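Local coordinates for protein salt-tolerant glutaminase (PDB 3AGD) that probably hydrolyses L-glutamine to L-glutamate and ammonia, as a salt-tolerant member of the glutaminase family, at residues 265-277 with 294-308. Residues are numbered along the deposited sequence; the frame is centred on the assembly and turned at random.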
loop_
_atom_site.group_PDB
_atom_site.type_symbol
_atom_site.label_atom_id
_atom_site.label_comp_id
_atom_site.label_asym_id
_atom_site.label_seq_id
_atom_site.Cartn_x
_atom_site.Cartn_y
_atom_site.Cartn_z
ATOM N N VAL A 265 16.752 12.872 1.255
ATOM C CA VAL A 265 15.893 11.709 1.455
ATOM C C VAL A 265 14.772 11.712 0.417
ATOM O O VAL A 265 14.090 12.718 0.225
ATOM C CB VAL A 265 15.243 11.684 2.855
ATOM C CG1 VAL A 265 14.450 10.383 3.027
ATOM C CG2 VAL A 265 16.307 11.800 3.932
ATOM N N LEU A 266 14.595 10.576 -0.246
ATOM C CA LEU A 266 13.571 10.420 -1.264
ATOM C C LEU A 266 12.425 9.577 -0.707
ATOM O O LEU A 266 12.651 8.534 -0.095
ATOM C CB LEU A 266 14.188 9.747 -2.494
ATOM C CG LEU A 266 13.402 9.455 -3.783
ATOM C CD1 LEU A 266 12.965 8.018 -3.805
ATOM C CD2 LEU A 266 12.230 10.406 -3.923
ATOM N N GLY A 267 11.199 10.047 -0.907
ATOM C CA GLY A 267 10.036 9.323 -0.437
ATOM C C GLY A 267 9.038 9.169 -1.569
ATOM O O GLY A 267 8.918 10.053 -2.420
ATOM N N ALA A 268 8.330 8.046 -1.591
ATOM C CA ALA A 268 7.341 7.799 -2.629
ATOM C C ALA A 268 6.224 6.933 -2.063
ATOM O O ALA A 268 6.372 5.718 -1.928
ATOM C CB ALA A 268 7.992 7.113 -3.822
ATOM N N LEU A 269 5.110 7.575 -1.726
ATOM C CA LEU A 269 3.952 6.891 -1.162
ATOM C C LEU A 269 2.901 6.734 -2.258
ATOM O O LEU A 269 2.230 7.698 -2.638
ATOM C CB LEU A 269 3.392 7.704 0.008
ATOM C CG LEU A 269 2.189 7.090 0.730
ATOM C CD1 LEU A 269 2.565 5.707 1.244
ATOM C CD2 LEU A 269 1.747 7.989 1.873
ATOM N N PRO A 270 2.740 5.507 -2.776
ATOM C CA PRO A 270 1.780 5.211 -3.840
ATOM C C PRO A 270 0.422 5.889 -3.758
ATOM O O PRO A 270 -0.268 5.816 -2.742
ATOM C CB PRO A 270 1.672 3.691 -3.789
ATOM C CG PRO A 270 3.068 3.292 -3.419
ATOM C CD PRO A 270 3.390 4.271 -2.305
ATOM N N GLY A 271 0.048 6.541 -4.855
ATOM C CA GLY A 271 -1.239 7.201 -4.931
ATOM C C GLY A 271 -1.394 8.494 -4.161
ATOM O O GLY A 271 -2.446 9.128 -4.241
ATOM N N ARG A 272 -0.375 8.916 -3.421
ATOM C CA ARG A 272 -0.544 10.153 -2.682
ATOM C C ARG A 272 0.534 11.216 -2.707
ATOM O O ARG A 272 0.209 12.392 -2.844
ATOM C CB ARG A 272 -0.933 9.827 -1.246
ATOM C CG ARG A 272 -2.377 9.357 -1.188
ATOM C CD ARG A 272 -2.664 8.615 0.062
ATOM N NE ARG A 272 -1.936 7.356 0.133
ATOM C CZ ARG A 272 -1.809 6.676 1.263
ATOM N NH1 ARG A 272 -2.362 7.164 2.366
ATOM N NH2 ARG A 272 -1.146 5.527 1.296
ATOM N N VAL A 273 1.806 10.846 -2.607
ATOM C CA VAL A 273 2.815 11.892 -2.594
ATOM C C VAL A 273 4.257 11.472 -2.873
ATOM O O VAL A 273 4.667 10.351 -2.578
ATOM C CB VAL A 273 2.757 12.627 -1.228
ATOM C CG1 VAL A 273 3.395 11.762 -0.149
ATOM C CG2 VAL A 273 3.408 13.995 -1.324
ATOM N N GLY A 274 5.006 12.391 -3.474
ATOM C CA GLY A 274 6.414 12.176 -3.749
ATOM C C GLY A 274 7.091 13.071 -2.725
ATOM O O GLY A 274 6.677 14.219 -2.550
ATOM N N ILE A 275 8.104 12.569 -2.030
ATOM C CA ILE A 275 8.768 13.369 -1.001
ATOM C C ILE A 275 10.262 13.579 -1.216
ATOM O O ILE A 275 10.991 12.660 -1.582
ATOM C CB ILE A 275 8.580 12.730 0.387
ATOM C CG1 ILE A 275 7.093 12.661 0.727
ATOM C CG2 ILE A 275 9.355 13.518 1.443
ATOM C CD1 ILE A 275 6.778 11.728 1.886
ATOM N N GLY A 276 10.704 14.806 -0.974
ATOM C CA GLY A 276 12.106 15.137 -1.103
ATOM C C GLY A 276 12.482 15.917 0.140
ATOM O O GLY A 276 11.815 16.890 0.477
ATOM N N VAL A 277 13.514 15.478 0.851
ATOM C CA VAL A 277 13.958 16.188 2.047
ATOM C C VAL A 277 15.469 16.372 1.969
ATOM O O VAL A 277 16.184 15.523 1.433
ATOM C CB VAL A 277 13.641 15.421 3.352
ATOM C CG1 VAL A 277 13.867 16.344 4.551
ATOM C CG2 VAL A 277 12.220 14.910 3.341
ATOM N N ALA A 294 11.890 14.103 9.602
ATOM C CA ALA A 294 10.822 14.807 8.903
ATOM C C ALA A 294 9.843 13.802 8.288
ATOM O O ALA A 294 8.637 14.040 8.266
ATOM C CB ALA A 294 11.408 15.712 7.815
ATOM N N CYS A 295 10.360 12.681 7.789
ATOM C CA CYS A 295 9.494 11.661 7.200
ATOM C C CYS A 295 8.611 11.016 8.274
ATOM O O CYS A 295 7.442 10.706 8.022
ATOM C CB CYS A 295 10.330 10.595 6.484
ATOM S SG CYS A 295 11.083 11.169 4.930
ATOM N N ARG A 296 9.164 10.820 9.471
ATOM C CA ARG A 296 8.400 10.238 10.573
ATOM C C ARG A 296 7.267 11.191 10.955
ATOM O O ARG A 296 6.147 10.759 11.217
ATOM C CB ARG A 296 9.300 9.992 11.791
ATOM C CG ARG A 296 10.364 8.910 11.588
ATOM C CD ARG A 296 11.176 8.708 12.861
ATOM N NE ARG A 296 12.331 7.829 12.679
ATOM C CZ ARG A 296 12.273 6.503 12.569
ATOM N NH1 ARG A 296 11.109 5.869 12.617
ATOM N NH2 ARG A 296 13.393 5.809 12.423
ATOM N N ARG A 297 7.562 12.489 10.976
ATOM C CA ARG A 297 6.552 13.488 11.315
ATOM C C ARG A 297 5.486 13.613 10.224
ATOM O O ARG A 297 4.310 13.800 10.526
ATOM C CB ARG A 297 7.209 14.852 11.566
ATOM C CG ARG A 297 7.827 15.004 12.954
ATOM C CD ARG A 297 6.747 15.054 14.040
ATOM N NE ARG A 297 5.972 16.298 14.021
ATOM C CZ ARG A 297 6.369 17.440 14.577
ATOM N NH1 ARG A 297 7.536 17.508 15.205
ATOM N NH2 ARG A 297 5.601 18.522 14.504
ATOM N N LEU A 298 5.889 13.517 8.959
ATOM C CA LEU A 298 4.923 13.611 7.867
ATOM C C LEU A 298 3.936 12.453 7.972
ATOM O O LEU A 298 2.732 12.629 7.795
ATOM C CB LEU A 298 5.630 13.560 6.512
ATOM C CG LEU A 298 6.408 14.801 6.072
ATOM C CD1 LEU A 298 7.111 14.522 4.753
ATOM C CD2 LEU A 298 5.457 15.974 5.926
ATOM N N SER A 299 4.461 11.268 8.266
ATOM C CA SER A 299 3.636 10.075 8.407
ATOM C C SER A 299 2.661 10.209 9.579
ATOM O O SER A 299 1.472 9.901 9.447
ATOM C CB SER A 299 4.522 8.842 8.613
ATOM O OG SER A 299 3.757 7.736 9.069
ATOM N N GLU A 300 3.160 10.674 10.721
ATOM C CA GLU A 300 2.315 10.826 11.900
ATOM C C GLU A 300 1.333 11.996 11.856
ATOM O O GLU A 300 0.158 11.829 12.182
ATOM C CB GLU A 300 3.165 10.950 13.165
ATOM C CG GLU A 300 2.320 11.149 14.415
ATOM C CD GLU A 300 3.138 11.169 15.688
ATOM O OE1 GLU A 300 4.100 11.965 15.768
ATOM O OE2 GLU A 300 2.811 10.390 16.612
ATOM N N ASP A 301 1.809 13.175 11.464
ATOM C CA ASP A 301 0.954 14.357 11.417
ATOM C C ASP A 301 -0.156 14.278 10.378
ATOM O O ASP A 301 -1.266 14.747 10.612
ATOM C CB ASP A 301 1.792 15.611 11.155
ATOM C CG ASP A 301 2.737 15.919 12.289
ATOM O OD1 ASP A 301 2.456 15.469 13.418
ATOM O OD2 ASP A 301 3.749 16.621 12.058
ATOM N N PHE A 302 0.148 13.694 9.228
ATOM C CA PHE A 302 -0.831 13.574 8.161
ATOM C C PHE A 302 -1.445 12.179 8.114
ATOM O O PHE A 302 -2.280 11.888 7.256
ATOM C CB PHE A 302 -0.164 13.901 6.821
ATOM C CG PHE A 302 0.171 15.359 6.647
ATOM C CD1 PHE A 302 1.313 15.745 5.948
ATOM C CD2 PHE A 302 -0.678 16.348 7.139
ATOM C CE1 PHE A 302 1.605 17.097 5.739
ATOM C CE2 PHE A 302 -0.396 17.707 6.934
ATOM C CZ PHE A 302 0.746 18.079 6.233
ATOM N N ARG A 303 -1.040 11.328 9.052
ATOM C CA ARG A 303 -1.521 9.950 9.113
ATOM C C ARG A 303 -1.403 9.278 7.748
ATOM O O ARG A 303 -2.369 8.728 7.214
ATOM C CB ARG A 303 -2.965 9.907 9.612
ATOM C CG ARG A 303 -3.117 10.438 11.027
ATOM C CD ARG A 303 -2.378 9.562 12.031
ATOM N NE ARG A 303 -2.215 10.229 13.322
ATOM C CZ ARG A 303 -1.931 9.599 14.459
ATOM N NH1 ARG A 303 -1.796 10.288 15.586
ATOM N NH2 ARG A 303 -1.798 8.281 14.473
ATOM N N LEU A 304 -0.199 9.349 7.192
ATOM C CA LEU A 304 0.111 8.752 5.905
ATOM C C LEU A 304 0.770 7.398 6.166
ATOM O O LEU A 304 1.561 7.252 7.100
ATOM C CB LEU A 304 1.059 9.662 5.117
ATOM C CG LEU A 304 0.432 10.952 4.580
ATOM C CD1 LEU A 304 1.499 11.866 4.005
ATOM C CD2 LEU A 304 -0.588 10.599 3.505
ATOM N N HIS A 305 0.440 6.407 5.349
ATOM C CA HIS A 305 1.002 5.084 5.527
ATOM C C HIS A 305 0.630 4.204 4.349
ATOM O O HIS A 305 -0.481 4.277 3.836
ATOM C CB HIS A 305 0.468 4.465 6.821
ATOM C CG HIS A 305 1.273 3.301 7.309
ATOM N ND1 HIS A 305 1.338 2.105 6.631
ATOM C CD2 HIS A 305 2.074 3.165 8.393
ATOM C CE1 HIS A 305 2.145 1.281 7.275
ATOM N NE2 HIS A 305 2.606 1.899 8.348
ATOM N N LEU A 306 1.570 3.369 3.933
ATOM C CA LEU A 306 1.368 2.465 2.812
ATOM C C LEU A 306 0.171 1.537 3.013
ATOM O O LEU A 306 -0.404 1.047 2.047
ATOM C CB LEU A 306 2.631 1.621 2.609
ATOM C CG LEU A 306 2.664 0.701 1.390
ATOM C CD1 LEU A 306 2.671 1.541 0.118
ATOM C CD2 LEU A 306 3.903 -0.180 1.446
ATOM N N MET A 307 -0.208 1.307 4.267
ATOM C CA MET A 307 -1.308 0.402 4.581
ATOM C C MET A 307 -2.711 0.995 4.717
ATOM O O MET A 307 -3.643 0.276 5.082
ATOM C CB MET A 307 -0.989 -0.371 5.868
ATOM C CG MET A 307 0.315 -1.151 5.840
ATOM S SD MET A 307 0.356 -2.381 4.534
ATOM C CE MET A 307 2.099 -2.512 4.241
ATOM N N ASP A 308 -2.900 2.281 4.449
ATOM C CA ASP A 308 -4.261 2.794 4.594
ATOM C C ASP A 308 -5.136 2.479 3.395
ATOM O O ASP A 308 -4.655 2.364 2.266
ATOM C CB ASP A 308 -4.269 4.291 4.889
ATOM C CG ASP A 308 -3.348 5.064 4.003
ATOM O OD1 ASP A 308 -2.860 6.133 4.446
ATOM O OD2 ASP A 308 -3.119 4.604 2.866
#
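Leu269 fits against the chain that leaves helix 289-301, its two methyls parting to different neighbours. CD2 presses on Leu304, 3.7 Å from CB, whereas CD1 fits against the backbone N of Leu306 at 3.7 Å. The same CD2 sits over the centre of the Arg272 guanidinium, an aliphatic lid on one face of the group. Pro270 adds a ridge beside it, and Leu306 CD1 crosses this at 3.7 Å from Pro270 CD.

Further along the hairpin the apolar packing continues onto the helix. Ile275 meets Leu298 end to end, CD1 to CD1 at 4.0 Å. Cys295 SG lies between Val265 CG1, 3.9 Å away, and Val277 CG2, at 4.2 Å; at the hairpin's open end Val277 CG1 meets Ala294 CB. This is one face of the central antiparallel sheet of the beta-lactamase-like glutaminase fold, covered by helix 289-301, with Leu9 of helix 4-16 also packing on Leu298.

Arg272 belongs to a classic beta bulge, sharing Leu269 as partner with Val273. Bent at chi3 (-66°), it sends NH2 to His305 O, 2.9 Å away and in the guanidinium plane, although the donor stands above the carbonyl plane. Asp308 N reaches that oxygen from the opposite face, within a type I beta turn from His305 to Asp308. A salt bridge also joins Arg272 NH1 to Asp308 OD1, but it is modelled very short and its detail is doubtful. Before this turn, a Schellman motif with Arg303 at C-prime ends the helix, and Leu304 N bonds to Ser299 O.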